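Local coordinates for protein putative lipase/esterase (Lactobacillus plantarum WCFS1, PDB 3BXP) that probably hydrolyses carboxylic esters as an alpha/beta-hydrolase of the carboxylesterase and lipase type, its natural substrate not being established, at residues B[44-49]-B[162-167]; B[51-56]-B[153-158]. All coordinates share one frame; numbering follows the deposited sequence.

Contact 1: B[44-49]-B[162-167]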
loop_
_atom_site.group_PDB
_atom_site.type_symbol
_atom_site.label_atom_id
_atom_site.label_comp_id
_atom_site.label_asym_id
_atom_site.label_seq_id
_atom_site.Cartn_x
_atom_site.Cartn_y
_atom_site.Cartn_z
ATOM N N GLY B 44 -14.864 1.570 -16.510
ATOM C CA GLY B 44 -15.345 1.613 -17.846
ATOM C C GLY B 44 -14.741 2.691 -18.736
ATOM O O GLY B 44 -15.240 2.957 -19.829
ATOM N N GLY B 45 -13.683 3.308 -18.242
ATOM C CA GLY B 45 -12.858 4.241 -19.032
ATOM C C GLY B 45 -13.595 5.397 -19.668
ATOM O O GLY B 45 -13.142 5.987 -20.666
ATOM N N PHE B 46 -14.697 5.751 -19.028
ATOM C CA PHE B 46 -15.589 6.835 -19.409
ATOM C C PHE B 46 -16.344 6.568 -20.708
ATOM O O PHE B 46 -17.026 7.457 -21.236
ATOM C CB PHE B 46 -14.902 8.204 -19.473
ATOM C CG PHE B 46 -14.161 8.600 -18.220
ATOM C CD1 PHE B 46 -14.809 9.044 -17.067
ATOM C CD2 PHE B 46 -12.782 8.580 -18.223
ATOM C CE1 PHE B 46 -14.050 9.455 -15.939
ATOM C CE2 PHE B 46 -12.039 8.967 -17.099
ATOM C CZ PHE B 46 -12.693 9.404 -15.964
ATOM N N THR B 47 -16.280 5.324 -21.202
ATOM C CA THR B 47 -17.024 4.952 -22.415
ATOM C C THR B 47 -18.153 3.959 -22.194
ATOM O O THR B 47 -19.033 3.810 -23.052
ATOM C CB THR B 47 -16.068 4.376 -23.506
ATOM O OG1 THR B 47 -15.414 3.194 -23.026
ATOM C CG2 THR B 47 -15.013 5.439 -23.872
ATOM N N TYR B 48 -18.101 3.271 -21.071
ATOM C CA TYR B 48 -19.152 2.321 -20.632
ATOM C C TYR B 48 -19.192 2.276 -19.128
ATOM O O TYR B 48 -18.333 2.858 -18.455
ATOM C CB TYR B 48 -18.933 0.905 -21.219
ATOM C CG TYR B 48 -17.761 0.096 -20.656
ATOM C CD1 TYR B 48 -16.492 0.252 -21.166
ATOM C CD2 TYR B 48 -17.968 -0.880 -19.646
ATOM C CE1 TYR B 48 -15.443 -0.471 -20.692
ATOM C CE2 TYR B 48 -16.911 -1.601 -19.163
ATOM C CZ TYR B 48 -15.654 -1.397 -19.683
ATOM O OH TYR B 48 -14.564 -2.112 -19.245
ATOM N N HIS B 49 -20.138 1.511 -18.581
ATOM C CA HIS B 49 -20.227 1.341 -17.149
ATOM C C HIS B 49 -19.963 -0.100 -16.851
ATOM O O HIS B 49 -20.777 -0.968 -17.184
ATOM C CB HIS B 49 -21.585 1.739 -16.556
ATOM C CG HIS B 49 -21.944 3.180 -16.757
ATOM N ND1 HIS B 49 -22.973 3.572 -17.588
ATOM C CD2 HIS B 49 -21.427 4.316 -16.218
ATOM C CE1 HIS B 49 -23.056 4.899 -17.566
ATOM N NE2 HIS B 49 -22.162 5.367 -16.714
ATOM N N ALA B 162 -1.583 11.089 -16.838
ATOM C CA ALA B 162 -0.628 10.070 -16.372
ATOM C C ALA B 162 -0.616 8.749 -17.189
ATOM O O ALA B 162 -0.074 7.725 -16.745
ATOM C CB ALA B 162 -0.855 9.783 -14.872
ATOM N N GLY B 163 -1.207 8.753 -18.378
ATOM C CA GLY B 163 -1.160 7.570 -19.236
ATOM C C GLY B 163 -2.500 7.072 -19.727
ATOM O O GLY B 163 -2.584 6.436 -20.786
ATOM N N PHE B 164 -3.536 7.278 -18.924
ATOM C CA PHE B 164 -4.898 7.049 -19.375
ATOM C C PHE B 164 -5.687 8.309 -19.188
ATOM O O PHE B 164 -5.761 8.799 -18.050
ATOM C CB PHE B 164 -5.632 5.930 -18.605
ATOM C CG PHE B 164 -7.047 5.778 -19.068
ATOM C CD1 PHE B 164 -7.347 4.920 -20.104
ATOM C CD2 PHE B 164 -8.061 6.582 -18.544
ATOM C CE1 PHE B 164 -8.645 4.826 -20.591
ATOM C CE2 PHE B 164 -9.359 6.495 -19.032
ATOM C CZ PHE B 164 -9.643 5.619 -20.046
ATOM N N PRO B 165 -6.320 8.816 -20.280
ATOM C CA PRO B 165 -6.349 8.186 -21.610
ATOM C C PRO B 165 -5.042 8.403 -22.358
ATOM O O PRO B 165 -4.167 9.100 -21.857
ATOM C CB PRO B 165 -7.461 8.945 -22.336
ATOM C CG PRO B 165 -7.432 10.295 -21.707
ATOM C CD PRO B 165 -7.062 10.087 -20.274
ATOM N N THR B 166 -4.939 7.842 -23.562
ATOM C CA THR B 166 -3.645 7.776 -24.266
ATOM C C THR B 166 -3.342 9.010 -25.077
ATOM O O THR B 166 -2.227 9.164 -25.565
ATOM C CB THR B 166 -3.567 6.552 -25.201
ATOM O OG1 THR B 166 -4.643 6.592 -26.149
ATOM C CG2 THR B 166 -3.679 5.291 -24.405
ATOM N N THR B 167 -4.349 9.860 -25.272
ATOM C CA THR B 167 -4.201 11.057 -26.100
ATOM C C THR B 167 -4.801 12.295 -25.484
ATOM O O THR B 167 -5.750 12.200 -24.746
ATOM C CB THR B 167 -4.906 10.892 -27.469
ATOM O OG1 THR B 167 -6.323 10.830 -27.279
ATOM C CG2 THR B 167 -4.420 9.651 -28.193
#

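Contact 2: B[51-56]-B[153-158]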
loop_
_atom_site.group_PDB
_atom_site.type_symbol
_atom_site.label_atom_id
_atom_site.label_comp_id
_atom_site.label_asym_id
_atom_site.label_seq_id
_atom_site.Cartn_x
_atom_site.Cartn_y
_atom_site.Cartn_z
ATOM N N GLY B 51 -19.648 -3.575 -15.093
ATOM C CA GLY B 51 -20.383 -4.364 -14.080
ATOM C C GLY B 51 -19.661 -5.597 -13.574
ATOM O O GLY B 51 -19.991 -6.134 -12.532
ATOM N N ARG B 52 -18.685 -6.087 -14.329
ATOM C CA ARG B 52 -18.102 -7.382 -14.060
ATOM C C ARG B 52 -17.479 -7.524 -12.661
ATOM O O ARG B 52 -17.684 -8.513 -11.967
ATOM C CB ARG B 52 -17.069 -7.722 -15.136
ATOM C CG ARG B 52 -16.558 -9.114 -14.990
ATOM C CD ARG B 52 -15.491 -9.385 -15.992
ATOM N NE ARG B 52 -15.216 -10.814 -16.013
ATOM N N GLU B 53 -16.684 -6.528 -12.278
ATOM C CA GLU B 53 -16.040 -6.533 -10.958
ATOM C C GLU B 53 -16.984 -5.914 -9.923
ATOM O O GLU B 53 -17.008 -6.313 -8.752
ATOM C CB GLU B 53 -14.712 -5.763 -11.025
ATOM C CG GLU B 53 -13.719 -6.427 -11.953
ATOM C CD GLU B 53 -13.939 -6.145 -13.419
ATOM O OE1 GLU B 53 -14.507 -5.119 -13.767
ATOM O OE2 GLU B 53 -13.497 -6.972 -14.268
ATOM N N GLU B 54 -17.797 -4.968 -10.381
ATOM C CA GLU B 54 -18.641 -4.176 -9.491
ATOM C C GLU B 54 -19.768 -4.992 -8.871
ATOM O O GLU B 54 -20.139 -4.812 -7.706
ATOM C CB GLU B 54 -19.223 -2.995 -10.250
ATOM C CG GLU B 54 -18.210 -1.878 -10.647
ATOM C CD GLU B 54 -17.242 -2.240 -11.793
ATOM O OE1 GLU B 54 -17.383 -3.310 -12.418
ATOM O OE2 GLU B 54 -16.322 -1.432 -12.137
ATOM N N ALA B 55 -20.394 -5.845 -9.652
ATOM C CA ALA B 55 -21.497 -6.624 -9.094
ATOM C C ALA B 55 -21.069 -7.517 -7.903
ATOM O O ALA B 55 -21.719 -7.488 -6.838
ATOM C CB ALA B 55 -22.239 -7.426 -10.183
ATOM N N PRO B 56 -19.992 -8.297 -8.040
ATOM C CA PRO B 56 -19.489 -9.087 -6.896
ATOM C C PRO B 56 -19.089 -8.258 -5.670
ATOM O O PRO B 56 -19.338 -8.647 -4.547
ATOM C CB PRO B 56 -18.256 -9.778 -7.466
ATOM C CG PRO B 56 -18.416 -9.794 -8.878
ATOM C CD PRO B 56 -19.284 -8.648 -9.288
ATOM N N LEU B 153 -11.072 3.413 -3.126
ATOM C CA LEU B 153 -10.632 3.471 -4.517
ATOM C C LEU B 153 -9.939 2.205 -4.919
ATOM O O LEU B 153 -8.973 1.790 -4.281
ATOM C CB LEU B 153 -9.681 4.664 -4.774
ATOM C CG LEU B 153 -10.212 6.075 -4.468
ATOM C CD1 LEU B 153 -9.079 7.094 -4.625
ATOM C CD2 LEU B 153 -11.355 6.377 -5.463
ATOM N N GLY B 154 -10.453 1.560 -5.966
ATOM C CA GLY B 154 -9.764 0.387 -6.562
ATOM C C GLY B 154 -9.271 0.703 -7.955
ATOM O O GLY B 154 -10.037 1.204 -8.805
ATOM N N TYR B 155 -7.998 0.431 -8.177
ATOM C CA TYR B 155 -7.340 0.763 -9.423
ATOM C C TYR B 155 -7.896 2.079 -10.024
ATOM O O TYR B 155 -8.273 2.101 -11.191
ATOM C CB TYR B 155 -7.458 -0.397 -10.434
ATOM C CG TYR B 155 -8.792 -1.104 -10.506
ATOM C CD1 TYR B 155 -9.164 -1.997 -9.546
ATOM C CD2 TYR B 155 -9.655 -0.898 -11.553
ATOM C CE1 TYR B 155 -10.371 -2.690 -9.625
ATOM C CE2 TYR B 155 -10.878 -1.562 -11.646
ATOM C CZ TYR B 155 -11.230 -2.437 -10.685
ATOM O OH TYR B 155 -12.410 -3.122 -10.771
ATOM N N PRO B 156 -7.838 3.188 -9.271
ATOM C CA PRO B 156 -8.504 4.371 -9.781
ATOM C C PRO B 156 -7.709 5.100 -10.826
ATOM O O PRO B 156 -6.495 5.156 -10.737
ATOM C CB PRO B 156 -8.536 5.269 -8.581
ATOM C CG PRO B 156 -7.298 4.910 -7.830
ATOM C CD PRO B 156 -7.267 3.440 -7.925
ATOM N N VAL B 157 -8.407 5.634 -11.812
ATOM C CA VAL B 157 -7.841 6.717 -12.621
ATOM C C VAL B 157 -7.818 7.958 -11.751
ATOM O O VAL B 157 -8.832 8.310 -11.117
ATOM C CB VAL B 157 -8.629 6.945 -13.909
ATOM C CG1 VAL B 157 -8.137 8.202 -14.655
ATOM C CG2 VAL B 157 -8.629 5.672 -14.821
ATOM N N ILE B 158 -6.682 8.657 -11.712
ATOM C CA ILE B 158 -6.514 9.774 -10.808
ATOM C C ILE B 158 -6.065 11.013 -11.561
ATOM O O ILE B 158 -6.511 12.142 -11.269
ATOM C CB ILE B 158 -5.449 9.442 -9.728
ATOM C CG1 ILE B 158 -6.010 8.359 -8.769
ATOM C CG2 ILE B 158 -4.943 10.684 -8.975
ATOM C CD1 ILE B 158 -7.334 8.800 -7.942
HETATM O O HOH W 1 -13.998 -2.631 -12.875
#

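Contact 1: B[44-49]-B[162-167]
F164 drives the edge of its ring against G45, with CZ 3.6 Å from G45 O and equally 3.6 Å from G45 CA, and the carbonyl oxygen lies in the plane of that ring. The phenyl reaches so far across because its CG stands anti to the backbone N (chi1 177°). G45 leaves little room: a beta carbon built on it would come within 3.3 Å of F164 CZ, and its positive phi (56°) also suits a residue without a side chain. The second touch is looser and wholly apolar: F164 CE2, at the edge of its ring, meets CD2 and CE2 of F46 at a slant, 4.1 Å from each. No hydrogen bond joins the segments; across this pair the contact is van der Waals packing. With an alanine at F164, G45 and F46 would probably lose their only substantial partner from 162-167, leaving a gap between the loops. F46 is buried, resting also on A118 and H121 of helix 118-129 and on I174, whereas F164 stays partly exposed. The pairing joins two loops that follow sheet strands, near a probable GxSxG nucleophile elbow, and the first is consistent with the glycine-rich oxyanion-hole loop of alpha/beta-hydrolases.

Contact 2: B[51-56]-B[153-158]
Y155 points its hydroxyl at E53, touching the aliphatic part of the glutamate: Y155 OH lies 3.5 Å from E53 CB and 3.7 Å from E53 CG. The carboxylate of E53 is turned nearly perpendicular to the phenol ring, their planes 87° apart. Polar contact runs through one water, which accepts from Y155 OH at 2.7 Å and lies at the edge of the ring, in its plane. That water donates to E53 OE1 and to E54 OE2, each at 2.7 Å, so three side chains fix its place and both its hydrogens are used. Bending at chi2 (80°) brings the E53 carboxylate back to the water. In the next shell E54, buried near the beginning of helix 54-63, is held by S50 OG at OE1 and by the backbone N of G43 at OE2; E53 N adds a weak bond, 3.3 Å to E54 OE1. Directly after strand 150-154, a positive phi and a chi1 of 41°, with CG between the backbone N and the carbonyl carbon, carry the Y155 phenol across to E53; its ring meets W197. G154 pairs through its backbone with G115 and S117, and Y155 touches residues of their GxSxG pattern. A water-bridged junction links the helix after strand 35-41 to a strand end beside the probable nucleophile elbow, at the C-terminal edge of the central sheet of an alpha/beta-hydrolase fold.

In the fold
From the N terminus, the chain leaves strand 35-41 and enters the loop holding 44-49, the first side of contact 1, then reaches 51-56 at the start of helix 54-63, the first side of contact 2. It next runs through strands 67-72 and 110-116 and helix 118-129 to strand 150-154, where 153-158 closes contact 2 over 96 intervening residues. A few residues on, 162-167 closes contact 1 over 112, so contact 2 is nested inside contact 1. Their centres are 13 Å apart, and F164 CD2 packs 3.9 Å from V157 CG2. Together they tie the segment after strand 35-41 to the one after strand 150-154, flanking the intervening strand 110-116.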